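Local coordinates for protein CRISPR system Cmr subunit Cmr1-1 (Pyrococcus furiosus, PDB 4W8Z) that binds RNA as a RAMP-family subunit capping one end of the type III-B Cmr ribonucleoprotein complex, which serves CRISPR-based defence against invading nucleic acids, at residues Ile38-Ala50 with Lys60-Thr72. Sequence-based numbering, arbitrary orientation.
Sequences IKGAMRWWFRALA and KLKEIENQVFGST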
loop_
_atom_site.group_PDB
_atom_site.type_symbol
_atom_site.label_atom_id
_atom_site.label_comp_id
_atom_site.label_asym_id
_atom_site.label_seq_id
_atom_site.Cartn_x
_atom_site.Cartn_y
_atom_site.Cartn_z
ATOM N N ILE A 38 -0.597 -6.637 9.585
ATOM C CA ILE A 38 -1.086 -7.512 8.530
ATOM C C ILE A 38 -2.604 -7.671 8.618
ATOM O O ILE A 38 -3.302 -7.569 7.609
ATOM C CB ILE A 38 -0.410 -8.889 8.593
ATOM C CG1 ILE A 38 1.093 -8.735 8.357
ATOM C CG2 ILE A 38 -1.021 -9.838 7.574
ATOM C CD1 ILE A 38 1.825 -10.049 8.212
ATOM N N LYS A 39 -3.110 -7.901 9.828
ATOM C CA LYS A 39 -4.549 -8.013 10.047
ATOM C C LYS A 39 -5.260 -6.718 9.668
ATOM O O LYS A 39 -6.312 -6.738 9.029
ATOM C CB LYS A 39 -4.855 -8.363 11.505
ATOM C CG LYS A 39 -4.169 -9.621 12.008
ATOM C CD LYS A 39 -4.704 -10.013 13.376
ATOM C CE LYS A 39 -3.884 -11.128 13.993
ATOM N NZ LYS A 39 -4.405 -11.503 15.338
ATOM N N GLY A 40 -4.674 -5.592 10.062
ATOM C CA GLY A 40 -5.258 -4.290 9.791
ATOM C C GLY A 40 -5.262 -3.945 8.316
ATOM O O GLY A 40 -6.235 -3.390 7.799
ATOM N N ALA A 41 -4.172 -4.280 7.634
ATOM C CA ALA A 41 -4.047 -4.003 6.209
ATOM C C ALA A 41 -4.966 -4.892 5.368
ATOM O O ALA A 41 -5.491 -4.452 4.344
ATOM C CB ALA A 41 -2.611 -4.170 5.773
ATOM N N MET A 42 -5.150 -6.139 5.799
ATOM C CA MET A 42 -6.098 -7.048 5.155
ATOM C C MET A 42 -7.505 -6.470 5.228
ATOM O O MET A 42 -8.242 -6.462 4.238
ATOM C CB MET A 42 -6.065 -8.432 5.811
ATOM C CG MET A 42 -4.875 -9.292 5.415
ATOM S SD MET A 42 -4.867 -10.881 6.268
ATOM C CE MET A 42 -6.468 -11.519 5.788
ATOM N N ARG A 43 -7.863 -5.978 6.409
ATOM C CA ARG A 43 -9.156 -5.348 6.619
ATOM C C ARG A 43 -9.301 -4.146 5.699
ATOM O O ARG A 43 -10.357 -3.934 5.101
ATOM C CB ARG A 43 -9.321 -4.925 8.078
ATOM C CG ARG A 43 -10.758 -4.686 8.489
ATOM C CD ARG A 43 -10.842 -3.912 9.787
ATOM N NE ARG A 43 -12.171 -4.017 10.377
ATOM C CZ ARG A 43 -12.497 -4.905 11.307
ATOM N NH1 ARG A 43 -11.581 -5.756 11.752
ATOM N NH2 ARG A 43 -13.733 -4.942 11.794
ATOM N N TRP A 44 -8.229 -3.367 5.578
ATOM C CA TRP A 44 -8.234 -2.202 4.702
ATOM C C TRP A 44 -8.502 -2.621 3.267
ATOM O O TRP A 44 -9.318 -2.014 2.574
ATOM C CB TRP A 44 -6.910 -1.444 4.778
ATOM C CG TRP A 44 -6.978 -0.084 4.140
ATOM C CD1 TRP A 44 -7.199 1.101 4.772
ATOM C CD2 TRP A 44 -6.834 0.228 2.744
ATOM N NE1 TRP A 44 -7.199 2.134 3.863
ATOM C CE2 TRP A 44 -6.979 1.626 2.611
ATOM C CE3 TRP A 44 -6.592 -0.537 1.597
ATOM C CZ2 TRP A 44 -6.894 2.273 1.381
ATOM C CZ3 TRP A 44 -6.512 0.105 0.376
ATOM C CH2 TRP A 44 -6.663 1.498 0.277
ATOM N N TRP A 45 -7.816 -3.672 2.829
ATOM C CA TRP A 45 -7.890 -4.094 1.440
ATOM C C TRP A 45 -9.196 -4.792 1.111
ATOM O O TRP A 45 -9.613 -4.811 -0.045
ATOM C CB TRP A 45 -6.699 -4.991 1.093
ATOM C CG TRP A 45 -5.565 -4.180 0.581
ATOM C CD1 TRP A 45 -4.393 -3.906 1.221
ATOM C CD2 TRP A 45 -5.518 -3.480 -0.666
ATOM N NE1 TRP A 45 -3.607 -3.095 0.440
ATOM C CE2 TRP A 45 -4.276 -2.817 -0.724
ATOM C CE3 TRP A 45 -6.403 -3.353 -1.743
ATOM C CZ2 TRP A 45 -3.891 -2.041 -1.818
ATOM C CZ3 TRP A 45 -6.022 -2.584 -2.828
ATOM C CH2 TRP A 45 -4.774 -1.937 -2.858
ATOM N N PHE A 46 -9.851 -5.352 2.119
ATOM C CA PHE A 46 -11.169 -5.926 1.897
ATOM C C PHE A 46 -12.144 -4.829 1.494
ATOM O O PHE A 46 -12.987 -5.022 0.621
ATOM C CB PHE A 46 -11.682 -6.650 3.140
ATOM C CG PHE A 46 -13.122 -7.045 3.046
ATOM C CD1 PHE A 46 -13.499 -8.166 2.328
ATOM C CD2 PHE A 46 -14.104 -6.285 3.659
ATOM C CE1 PHE A 46 -14.827 -8.525 2.230
ATOM C CE2 PHE A 46 -15.431 -6.639 3.565
ATOM C CZ PHE A 46 -15.794 -7.762 2.850
ATOM N N ARG A 47 -12.021 -3.676 2.140
ATOM C CA ARG A 47 -12.915 -2.556 1.880
ATOM C C ARG A 47 -12.700 -2.004 0.479
ATOM O O ARG A 47 -13.641 -1.560 -0.174
ATOM C CB ARG A 47 -12.711 -1.450 2.912
ATOM C CG ARG A 47 -12.923 -1.880 4.349
ATOM C CD ARG A 47 -13.130 -0.662 5.227
ATOM N NE ARG A 47 -14.106 0.239 4.617
ATOM C CZ ARG A 47 -14.700 1.247 5.246
ATOM N NH1 ARG A 47 -14.428 1.496 6.521
ATOM N NH2 ARG A 47 -15.572 2.005 4.597
ATOM N N ALA A 48 -11.452 -2.036 0.026
ATOM C CA ALA A 48 -11.111 -1.537 -1.300
ATOM C C ALA A 48 -11.638 -2.470 -2.384
ATOM O O ALA A 48 -12.046 -2.022 -3.456
ATOM C CB ALA A 48 -9.607 -1.365 -1.431
ATOM N N LEU A 49 -11.629 -3.770 -2.103
ATOM C CA LEU A 49 -12.168 -4.751 -3.040
ATOM C C LEU A 49 -13.690 -4.697 -3.064
ATOM O O LEU A 49 -14.297 -4.440 -4.102
ATOM C CB LEU A 49 -11.706 -6.168 -2.682
ATOM C CG LEU A 49 -10.212 -6.480 -2.779
ATOM C CD1 LEU A 49 -9.971 -7.976 -2.628
ATOM C CD2 LEU A 49 -9.624 -5.966 -4.083
ATOM N N ALA A 50 -14.298 -4.944 -1.908
ATOM C CA ALA A 50 -15.751 -4.985 -1.795
ATOM C C ALA A 50 -16.379 -3.639 -2.144
ATOM O O ALA A 50 -17.412 -3.586 -2.814
ATOM C CB ALA A 50 -16.160 -5.413 -0.392
ATOM N N LYS A 60 -23.896 -0.864 3.828
ATOM C CA LYS A 60 -23.822 -2.267 3.432
ATOM C C LYS A 60 -22.386 -2.781 3.463
ATOM O O LYS A 60 -22.141 -3.942 3.784
ATOM C CB LYS A 60 -24.422 -2.459 2.037
ATOM C CG LYS A 60 -24.583 -3.906 1.610
ATOM C CD LYS A 60 -25.278 -4.002 0.262
ATOM C CE LYS A 60 -25.463 -5.453 -0.162
ATOM N NZ LYS A 60 -26.158 -5.569 -1.475
ATOM N N LEU A 61 -21.440 -1.909 3.130
ATOM C CA LEU A 61 -20.029 -2.268 3.176
ATOM C C LEU A 61 -19.599 -2.593 4.603
ATOM O O LEU A 61 -18.928 -3.597 4.845
ATOM C CB LEU A 61 -19.163 -1.137 2.613
ATOM C CG LEU A 61 -17.664 -1.441 2.536
ATOM C CD1 LEU A 61 -17.409 -2.575 1.554
ATOM C CD2 LEU A 61 -16.859 -0.203 2.166
ATOM N N LYS A 62 -19.998 -1.744 5.544
ATOM C CA LYS A 62 -19.611 -1.911 6.940
ATOM C C LYS A 62 -20.274 -3.129 7.572
ATOM O O LYS A 62 -19.743 -3.708 8.519
ATOM C CB LYS A 62 -19.956 -0.658 7.744
ATOM C CG LYS A 62 -19.135 -0.508 9.010
ATOM C CD LYS A 62 -17.660 -0.444 8.668
ATOM C CE LYS A 62 -16.818 -0.067 9.870
ATOM N NZ LYS A 62 -15.451 0.343 9.447
ATOM N N GLU A 63 -21.436 -3.511 7.053
ATOM C CA GLU A 63 -22.131 -4.696 7.539
ATOM C C GLU A 63 -21.328 -5.955 7.233
ATOM O O GLU A 63 -21.084 -6.778 8.117
ATOM C CB GLU A 63 -23.528 -4.795 6.922
ATOM C CG GLU A 63 -24.488 -3.708 7.380
ATOM C CD GLU A 63 -25.824 -3.770 6.666
ATOM O OE1 GLU A 63 -26.638 -2.838 6.848
ATOM O OE2 GLU A 63 -26.061 -4.747 5.923
ATOM N N ILE A 64 -20.911 -6.091 5.979
ATOM C CA ILE A 64 -20.149 -7.254 5.548
ATOM C C ILE A 64 -18.752 -7.260 6.163
ATOM O O ILE A 64 -18.244 -8.314 6.547
ATOM C CB ILE A 64 -20.038 -7.312 4.015
ATOM C CG1 ILE A 64 -21.403 -7.035 3.384
ATOM C CG2 ILE A 64 -19.480 -8.660 3.565
ATOM C CD1 ILE A 64 -21.643 -7.763 2.081
ATOM N N GLU A 65 -18.140 -6.081 6.266
ATOM C CA GLU A 65 -16.806 -5.962 6.855
ATOM C C GLU A 65 -16.778 -6.475 8.291
ATOM O O GLU A 65 -15.903 -7.258 8.663
ATOM C CB GLU A 65 -16.314 -4.515 6.827
ATOM C CG GLU A 65 -14.999 -4.324 7.572
ATOM C CD GLU A 65 -14.638 -2.867 7.771
ATOM O OE1 GLU A 65 -13.680 -2.589 8.525
ATOM O OE2 GLU A 65 -15.312 -2.001 7.174
ATOM N N ASN A 66 -17.735 -6.024 9.097
ATOM C CA ASN A 66 -17.868 -6.519 10.460
ATOM C C ASN A 66 -18.220 -7.998 10.459
ATOM O O ASN A 66 -17.774 -8.753 11.319
ATOM C CB ASN A 66 -18.928 -5.724 11.226
ATOM C CG ASN A 66 -18.463 -4.326 11.583
ATOM O OD1 ASN A 66 -17.264 -4.065 11.685
ATOM N ND2 ASN A 66 -19.415 -3.419 11.784
ATOM N N GLN A 67 -19.011 -8.411 9.476
ATOM C CA GLN A 67 -19.460 -9.793 9.394
ATOM C C GLN A 67 -18.291 -10.738 9.111
ATOM O O GLN A 67 -18.322 -11.908 9.495
ATOM C CB GLN A 67 -20.536 -9.941 8.320
ATOM C CG GLN A 67 -21.526 -11.056 8.591
ATOM C CD GLN A 67 -22.635 -11.116 7.559
ATOM O OE1 GLN A 67 -22.644 -10.348 6.596
ATOM N NE2 GLN A 67 -23.580 -12.031 7.756
ATOM N N VAL A 68 -17.259 -10.230 8.446
ATOM C CA VAL A 68 -16.075 -11.031 8.159
ATOM C C VAL A 68 -15.013 -10.867 9.245
ATOM O O VAL A 68 -14.496 -11.852 9.770
ATOM C CB VAL A 68 -15.451 -10.666 6.793
ATOM C CG1 VAL A 68 -14.186 -11.475 6.557
ATOM C CG2 VAL A 68 -16.449 -10.893 5.666
ATOM N N PHE A 69 -14.701 -9.622 9.591
ATOM C CA PHE A 69 -13.578 -9.339 10.481
ATOM C C PHE A 69 -13.965 -9.089 11.940
ATOM O O PHE A 69 -13.090 -8.938 12.796
ATOM C CB PHE A 69 -12.799 -8.132 9.960
ATOM C CG PHE A 69 -12.025 -8.402 8.704
ATOM C CD1 PHE A 69 -10.749 -8.936 8.767
ATOM C CD2 PHE A 69 -12.568 -8.116 7.459
ATOM C CE1 PHE A 69 -10.028 -9.184 7.617
ATOM C CE2 PHE A 69 -11.852 -8.361 6.304
ATOM C CZ PHE A 69 -10.579 -8.894 6.383
ATOM N N GLY A 70 -15.262 -9.040 12.228
ATOM C CA GLY A 70 -15.718 -8.809 13.588
ATOM C C GLY A 70 -15.725 -7.343 13.984
ATOM O O GLY A 70 -15.106 -6.505 13.326
ATOM N N SER A 71 -16.433 -7.032 15.067
ATOM C CA SER A 71 -16.517 -5.663 15.562
ATOM C C SER A 71 -16.538 -5.636 17.087
ATOM O O SER A 71 -16.086 -6.579 17.738
ATOM C CB SER A 71 -17.760 -4.962 15.002
ATOM O OG SER A 71 -18.951 -5.514 15.535
ATOM N N THR A 72 -17.061 -4.552 17.649
ATOM C CA THR A 72 -17.194 -4.424 19.096
ATOM C C THR A 72 -18.405 -5.206 19.597
ATOM O O THR A 72 -18.432 -5.664 20.738
ATOM C CB THR A 72 -17.326 -2.952 19.525
#
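M42 meets F69 at the start of this helix pair, its CB lying loosely against ring atom CE1. The next residue, R43, puts its CA over one face of the same ring, 4.0 Å from the centroid, a CH-pi contact. With CG anti to the backbone N (chi1 -161°) and the chain extended to NE, R43 slides past F69 and carries its guanidinium to the end of helix 60-69. There NE gives a salt-bridging hydrogen bond to E65 OE1 (2.8 Å), received on the anti lone pair, while NH2 donates in the guanidinium plane to G70 O (2.6 Å), almost in line with C=O. Arginine suits this place because its several N-H groups serve a carboxylate and a carbonyl together. G70 leaves the helix with positive phi, where a CB would run into F69 O, so glycine fits.

F46 is the knob of the interface, its flat, apolar ring filling the hole between I64, E65, V68 and F69. F69 turns an edge toward its face in an offset edge-to-face pair, planes 64° apart. R47, bent at chi3, lays CD against E65 OE2; its charge is linked to that oxygen only by a long, out-of-plane salt bridge. K62 NZ makes a weak, salt-bridging hydrogen bond to E65 OE2 and comes within 3.3 Å of R47 NH1; the shared carboxylate probably offsets this meeting of like charges. Finally, small A50 lets L61 CD1 approach its CB to 3.7 Å.

The segments form a roughly antiparallel helical hairpin (140° between directions), their axes coming within 10.6 Å. Strand 79-84 receives M42 and F69 through I80, and helix 136-152 meets F46 through S145.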